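Local coordinates for pectate lyase II (Xanthomonas campestris pv. campestris, PDB 2QY1), which probably cleaves pectate, the polygalacturonate of plant cell walls, by beta-elimination, as a secreted member of polysaccharide lyase family 1, at residues I155-K158 against K159-H163; D184-T187 against K188-A191. The protein carries 2 engineered substitutions. All blocks are in the same frame, centred on the assembly; numbering follows the deposited sequence.

Interaction 1 (I155-K158 against K159-H163)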
ATOM      1  N   ILE A 155      -0.153  -1.786  -3.082  1.00 22.63           N
ATOM      2  CA  ILE A 155       0.926  -1.122  -2.364  1.00 22.12           C
ATOM      3  C   ILE A 155       1.607  -2.166  -1.483  1.00 21.91           C
ATOM      4  O   ILE A 155       1.145  -2.464  -0.379  1.00 21.42           O
ATOM      5  CB  ILE A 155       0.408   0.098  -1.555  1.00 22.03           C
ATOM      6  CG1 ILE A 155      -0.248   1.111  -2.505  1.00 21.79           C
ATOM      7  CG2 ILE A 155       1.551   0.751  -0.767  1.00 22.42           C
ATOM      8  CD1 ILE A 155      -1.241   2.040  -1.855  1.00 22.83           C
ATOM      9  N   ASP A 156       2.701  -2.723  -1.997  1.00 21.85           N
ATOM     10  CA  ASP A 156       3.339  -3.897  -1.399  1.00 21.92           C
ATOM     11  C   ASP A 156       4.729  -3.622  -0.853  1.00 22.03           C
ATOM     12  O   ASP A 156       5.456  -2.773  -1.375  1.00 21.78           O
ATOM     13  CB  ASP A 156       3.449  -5.021  -2.434  1.00 22.00           C
ATOM     14  CG  ASP A 156       2.103  -5.579  -2.849  1.00 22.27           C
ATOM     15  OD1 ASP A 156       1.081  -5.273  -2.201  1.00 21.71           O
ATOM     16  OD2 ASP A 156       2.078  -6.345  -3.829  1.00 23.45           O
ATOM     17  N   MET A 157       5.091  -4.356   0.198  1.00 22.01           N
ATOM     18  CA  MET A 157       6.473  -4.413   0.664  1.00 22.55           C
ATOM     19  C   MET A 157       6.823  -5.806   1.201  1.00 22.44           C
ATOM     20  O   MET A 157       5.959  -6.529   1.703  1.00 22.21           O
ATOM     21  CB  MET A 157       6.786  -3.300   1.680  1.00 22.42           C
ATOM     22  CG  MET A 157       6.046  -3.375   3.008  1.00 23.10           C
ATOM     23  SD  MET A 157       6.064  -1.790   3.887  1.00 23.84           S
ATOM     24  CE  MET A 157       4.773  -0.901   3.033  1.00 23.70           C
ATOM     25  N   LYS A 158       8.092  -6.179   1.071  1.00 22.49           N
ATOM     26  CA  LYS A 158       8.546  -7.504   1.477  1.00 22.91           C
ATOM     27  C   LYS A 158      10.038  -7.520   1.796  1.00 22.65           C
ATOM     28  O   LYS A 158      10.769  -6.591   1.445  1.00 22.71           O
ATOM     29  CB  LYS A 158       8.235  -8.536   0.383  1.00 22.72           C
ATOM     30  CG  LYS A 158       8.941  -8.279  -0.942  1.00 23.68           C
ATOM     31  CD  LYS A 158       8.649  -9.381  -1.945  1.00 23.97           C
ATOM     32  CE  LYS A 158       9.060  -8.965  -3.349  1.00 25.73           C
ATOM     33  NZ  LYS A 158       8.442  -9.847  -4.379  1.00 26.66           N
ATOM     34  N   LYS A 159      10.470  -8.586   2.465  1.00 22.52           N
ATOM     35  CA  LYS A 159      11.888  -8.860   2.710  1.00 22.69           C
ATOM     36  C   LYS A 159      12.605  -7.779   3.532  1.00 22.16           C
ATOM     37  O   LYS A 159      13.777  -7.480   3.303  1.00 22.15           O
ATOM     38  CB  LYS A 159      12.622  -9.169   1.393  1.00 22.57           C
ATOM     39  CG  LYS A 159      12.132 -10.447   0.696  1.00 23.33           C
ATOM     40  CD  LYS A 159      12.905 -10.740  -0.590  1.00 23.89           C
ATOM     41  CE  LYS A 159      12.337  -9.960  -1.771  1.00 27.00           C
ATOM     42  NZ  LYS A 159      13.282  -9.897  -2.932  1.00 28.78           N
ATOM     43  N   GLY A 160      11.889  -7.202   4.491  1.00 21.76           N
ATOM     44  CA  GLY A 160      12.508  -6.351   5.500  1.00 21.31           C
ATOM     45  C   GLY A 160      12.530  -4.858   5.246  1.00 21.03           C
ATOM     46  O   GLY A 160      13.304  -4.138   5.879  1.00 20.86           O
ATOM     47  N   VAL A 161      11.693  -4.388   4.323  1.00 20.82           N
ATOM     48  CA  VAL A 161      11.474  -2.955   4.153  1.00 20.65           C
ATOM     49  C   VAL A 161      10.966  -2.412   5.490  1.00 20.70           C
ATOM     50  O   VAL A 161      10.058  -2.989   6.096  1.00 20.74           O
ATOM     51  CB  VAL A 161      10.454  -2.657   3.029  1.00 20.55           C
ATOM     52  CG1 VAL A 161      10.198  -1.160   2.908  1.00 20.54           C
ATOM     53  CG2 VAL A 161      10.943  -3.220   1.700  1.00 20.44           C
ATOM     54  N   HIS A 162      11.564  -1.319   5.959  1.00 20.51           N
ATOM     55  CA  HIS A 162      11.211  -0.782   7.273  1.00 20.37           C
ATOM     56  C   HIS A 162      11.076   0.735   7.296  1.00 20.29           C
ATOM     57  O   HIS A 162      11.681   1.429   6.485  1.00 20.12           O
ATOM     58  CB  HIS A 162      12.203  -1.256   8.341  1.00 20.25           C
ATOM     59  CG  HIS A 162      13.614  -0.814   8.106  1.00 20.40           C
ATOM     60  ND1 HIS A 162      14.164   0.286   8.726  1.00 20.68           N
ATOM     61  CD2 HIS A 162      14.593  -1.336   7.330  1.00 20.52           C
ATOM     62  CE1 HIS A 162      15.420   0.426   8.342  1.00 20.80           C
ATOM     63  NE2 HIS A 162      15.704  -0.545   7.492  1.00 20.76           N
ATOM     64  N   HIS A 163      10.272   1.223   8.242  1.00 20.30           N
ATOM     65  CA  HIS A 163      10.024   2.657   8.450  1.00 20.27           C
ATOM     66  C   HIS A 163       9.387   3.338   7.246  1.00 20.21           C
ATOM     67  O   HIS A 163      10.019   4.115   6.517  1.00 20.13           O
ATOM     68  CB  HIS A 163      11.280   3.365   8.962  1.00 20.36           C
ATOM     69  CG  HIS A 163      11.671   2.935  10.338  1.00 20.93           C
ATOM     70  ND1 HIS A 163      12.567   1.915  10.572  1.00 21.21           N
ATOM     71  CD2 HIS A 163      11.250   3.354  11.556  1.00 21.50           C
ATOM     72  CE1 HIS A 163      12.700   1.740  11.875  1.00 21.84           C
ATOM     73  NE2 HIS A 163      11.908   2.597  12.494  1.00 21.46           N
TER

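Interaction 2 (D184-T187 against K188-A191)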
ATOM      1  N   ASP A 184       5.453 -16.997   4.575  1.00 22.17           N
ATOM      2  CA  ASP A 184       5.703 -17.357   5.967  1.00 22.14           C
ATOM      3  C   ASP A 184       7.187 -17.605   6.262  1.00 22.16           C
ATOM      4  O   ASP A 184       7.576 -17.747   7.424  1.00 22.17           O
ATOM      5  CB  ASP A 184       4.851 -18.567   6.367  1.00 22.20           C
ATOM      6  CG  ASP A 184       3.357 -18.256   6.386  1.00 22.29           C
ATOM      7  OD1 ASP A 184       2.561 -19.206   6.515  1.00 22.32           O
ATOM      8  OD2 ASP A 184       2.973 -17.068   6.275  1.00 22.34           O
ATOM      9  N   SER A 185       8.007 -17.650   5.212  1.00 21.97           N
ATOM     10  CA  SER A 185       9.458 -17.790   5.360  1.00 21.99           C
ATOM     11  C   SER A 185      10.188 -16.437   5.302  1.00 21.77           C
ATOM     12  O   SER A 185      11.410 -16.378   5.461  1.00 21.67           O
ATOM     13  CB  SER A 185      10.016 -18.752   4.306  1.00 22.06           C
ATOM     14  OG  SER A 185       9.950 -18.180   3.012  1.00 23.27           O
ATOM     15  N   ASP A 186       9.430 -15.359   5.092  1.00 21.50           N
ATOM     16  CA  ASP A 186       9.983 -14.001   5.006  1.00 21.43           C
ATOM     17  C   ASP A 186      10.283 -13.434   6.400  1.00 21.57           C
ATOM     18  O   ASP A 186       9.725 -12.413   6.806  1.00 21.50           O
ATOM     19  CB  ASP A 186       9.019 -13.088   4.229  1.00 21.26           C
ATOM     20  CG  ASP A 186       9.643 -11.748   3.828  1.00 21.04           C
ATOM     21  OD1 ASP A 186      10.866 -11.558   4.009  1.00 20.40           O
ATOM     22  OD2 ASP A 186       8.896 -10.878   3.325  1.00 19.91           O
ATOM     23  N   THR A 187      11.187 -14.100   7.117  1.00 21.71           N
ATOM     24  CA  THR A 187      11.513 -13.753   8.506  1.00 21.82           C
ATOM     25  C   THR A 187      12.223 -12.404   8.665  1.00 22.05           C
ATOM     26  O   THR A 187      12.171 -11.802   9.739  1.00 21.95           O
ATOM     27  CB  THR A 187      12.353 -14.855   9.185  1.00 21.71           C
ATOM     28  OG1 THR A 187      13.552 -15.072   8.434  1.00 21.68           O
ATOM     29  CG2 THR A 187      11.564 -16.155   9.273  1.00 21.45           C
ATOM     30  N   LYS A 188      12.880 -11.938   7.601  1.00 22.41           N
ATOM     31  CA  LYS A 188      13.480 -10.600   7.580  1.00 22.90           C
ATOM     32  C   LYS A 188      12.435  -9.498   7.771  1.00 22.67           C
ATOM     33  O   LYS A 188      12.773  -8.374   8.159  1.00 22.77           O
ATOM     34  CB  LYS A 188      14.237 -10.354   6.273  1.00 23.12           C
ATOM     35  CG  LYS A 188      15.639 -10.953   6.218  1.00 24.82           C
ATOM     36  CD  LYS A 188      16.583 -10.072   5.392  1.00 27.50           C
ATOM     37  CE  LYS A 188      16.099  -9.903   3.956  1.00 28.55           C
ATOM     38  NZ  LYS A 188      16.688  -8.709   3.277  1.00 29.79           N
ATOM     39  N   ASN A 189      11.173  -9.824   7.500  1.00 22.32           N
ATOM     40  CA  ASN A 189      10.081  -8.862   7.634  1.00 22.09           C
ATOM     41  C   ASN A 189       9.690  -8.557   9.086  1.00 22.01           C
ATOM     42  O   ASN A 189       8.768  -7.779   9.336  1.00 22.11           O
ATOM     43  CB  ASN A 189       8.857  -9.310   6.833  1.00 21.90           C
ATOM     44  CG  ASN A 189       8.129  -8.148   6.195  1.00 21.74           C
ATOM     45  OD1 ASN A 189       6.956  -7.902   6.477  1.00 21.76           O
ATOM     46  ND2 ASN A 189       8.829  -7.414   5.337  1.00 20.46           N
ATOM     47  N   SER A 190      10.396  -9.171  10.034  1.00 21.95           N
ATOM     48  CA  SER A 190      10.236  -8.847  11.450  1.00 21.90           C
ATOM     49  C   SER A 190      10.691  -7.415  11.730  1.00 21.68           C
ATOM     50  O   SER A 190      10.306  -6.818  12.738  1.00 21.69           O
ATOM     51  CB  SER A 190      11.018  -9.834  12.324  1.00 21.99           C
ATOM     52  OG  SER A 190      12.411  -9.723  12.097  1.00 22.30           O
ATOM     53  N   ALA A 191      11.508  -6.881  10.823  1.00 21.45           N
ATOM     54  CA  ALA A 191      12.025  -5.516  10.915  1.00 21.24           C
ATOM     55  C   ALA A 191      11.031  -4.462  10.419  1.00 21.05           C
ATOM     56  O   ALA A 191      11.216  -3.267  10.663  1.00 20.90           O
ATOM     57  CB  ALA A 191      13.341  -5.403  10.152  1.00 21.28           C
TER
HETATM   58  O   HOH W   1      13.598 -14.659   5.810  1.00 52.24           O
HETATM   59  O   HOH W   2      14.053 -11.693  11.652  1.00 38.18           O

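Interaction 1 (I155-K158 against K159-H163)
Met157 and Val161 meet through the roots of their side chains, CB of Met157 lying 4.0 Å from CB of Val161 across the bend at the end of strand 155-158. Beyond that point they diverge. The end of the methionine leads away from the turn, and the side chain packs on Val164, Leu118, Thr194 and Tyr196. On Val161, CG2 is the branch that turns back toward the strand, because it lies anti to the carbonyl carbon while CG1 is anti to N (chi1 178°). CG2 of Val161 ends 3.4 Å from the carbonyl O of Lys158.

Lys158 and Lys159 run alongside each other in the same direction on the outer side of the bend. The first is extended beyond CG; the second kinks at chi3 (-84°), which brings CE of Lys159 to 3.7 Å from CD of Lys158. The aliphatic parts therefore touch, whereas Lys158 NZ and Lys159 NZ stay 5.1 Å apart. That of Lys159 has a weak hydrogen bond to the carbonyl O of Gly120, and Lys158 rests against Glu119.

Lys159 and Gly160 both have positive phi, and the two left-handed conformations in succession turn the chain through a corner. Here the turn links strands 155-158 and 164-174, as in the parallel beta-helix of polysaccharide lyase family 1, with Val161 inside and the lysines outside.

Interaction 2 (D184-T187 against K188-A191)
Asp186 and Asn189 make the compact part of this turn, joined by backbone as well as side chain. The amide N of Asn189 donates to the carbonyl O of Asp186 over 3.0 Å, the i to i+3 bond of the 3-10 pattern. The Asp186 carboxylate swings back beside the same residue, its CG being anti to the backbone N (chi1 -167°), and OD2 of Asp186 comes within 3.8 Å of CB of Asn189. This is packing alone: OD2 of buried Asp186 accepts hydrogen bonds from the amide N atoms of Tyr182 and Lys159, which should fix the rotation of the carboxylate and probably favour its charged form. Asp186 is also the centre of an inverse gamma turn, closed by a weak bond from Thr187 N to Ser185 O.

The solvent side is looser. Ser190 N donates to Thr187 O over 3.2 Å, repeating the 3-10 pattern, and a water bridges Thr187 O (2.7 Å from the water) and Ser190 OG (2.6 Å from it). A second water donates to Ser185 O and also bonds Thr187 OG1, with a weak bond from Lys188 N. Ser185, Thr187 and Ser190 are all exposed, Ser185 meeting its water through the backbone alone.

Lys188 bends away from the turn to a salt bridge with Glu125. In this loop between strands 176-180 and 193-202, Asp184 pairs with Arg212 of strand 210-212, and Ser190 O accepts from Arg193 at the start of the strand that follows.

How the interactions relate
Interaction 1 precedes interaction 2 along the chain, and their centres lie about 10 Å apart on the same side of the molecule. Strands 164-174 and 176-180 come between them, so they belong to successive turns of the parallel beta-helix: 159-163 leads from strand 155-158 into 164-174, and 184-191 leads from 176-180 toward 193-202. The two loops touch directly, CB of His162 packing 3.2 Å from Ala191 O. The later turn thus lies against the earlier one, continuing in the loops the stacking that the parallel strands produce within the sheets.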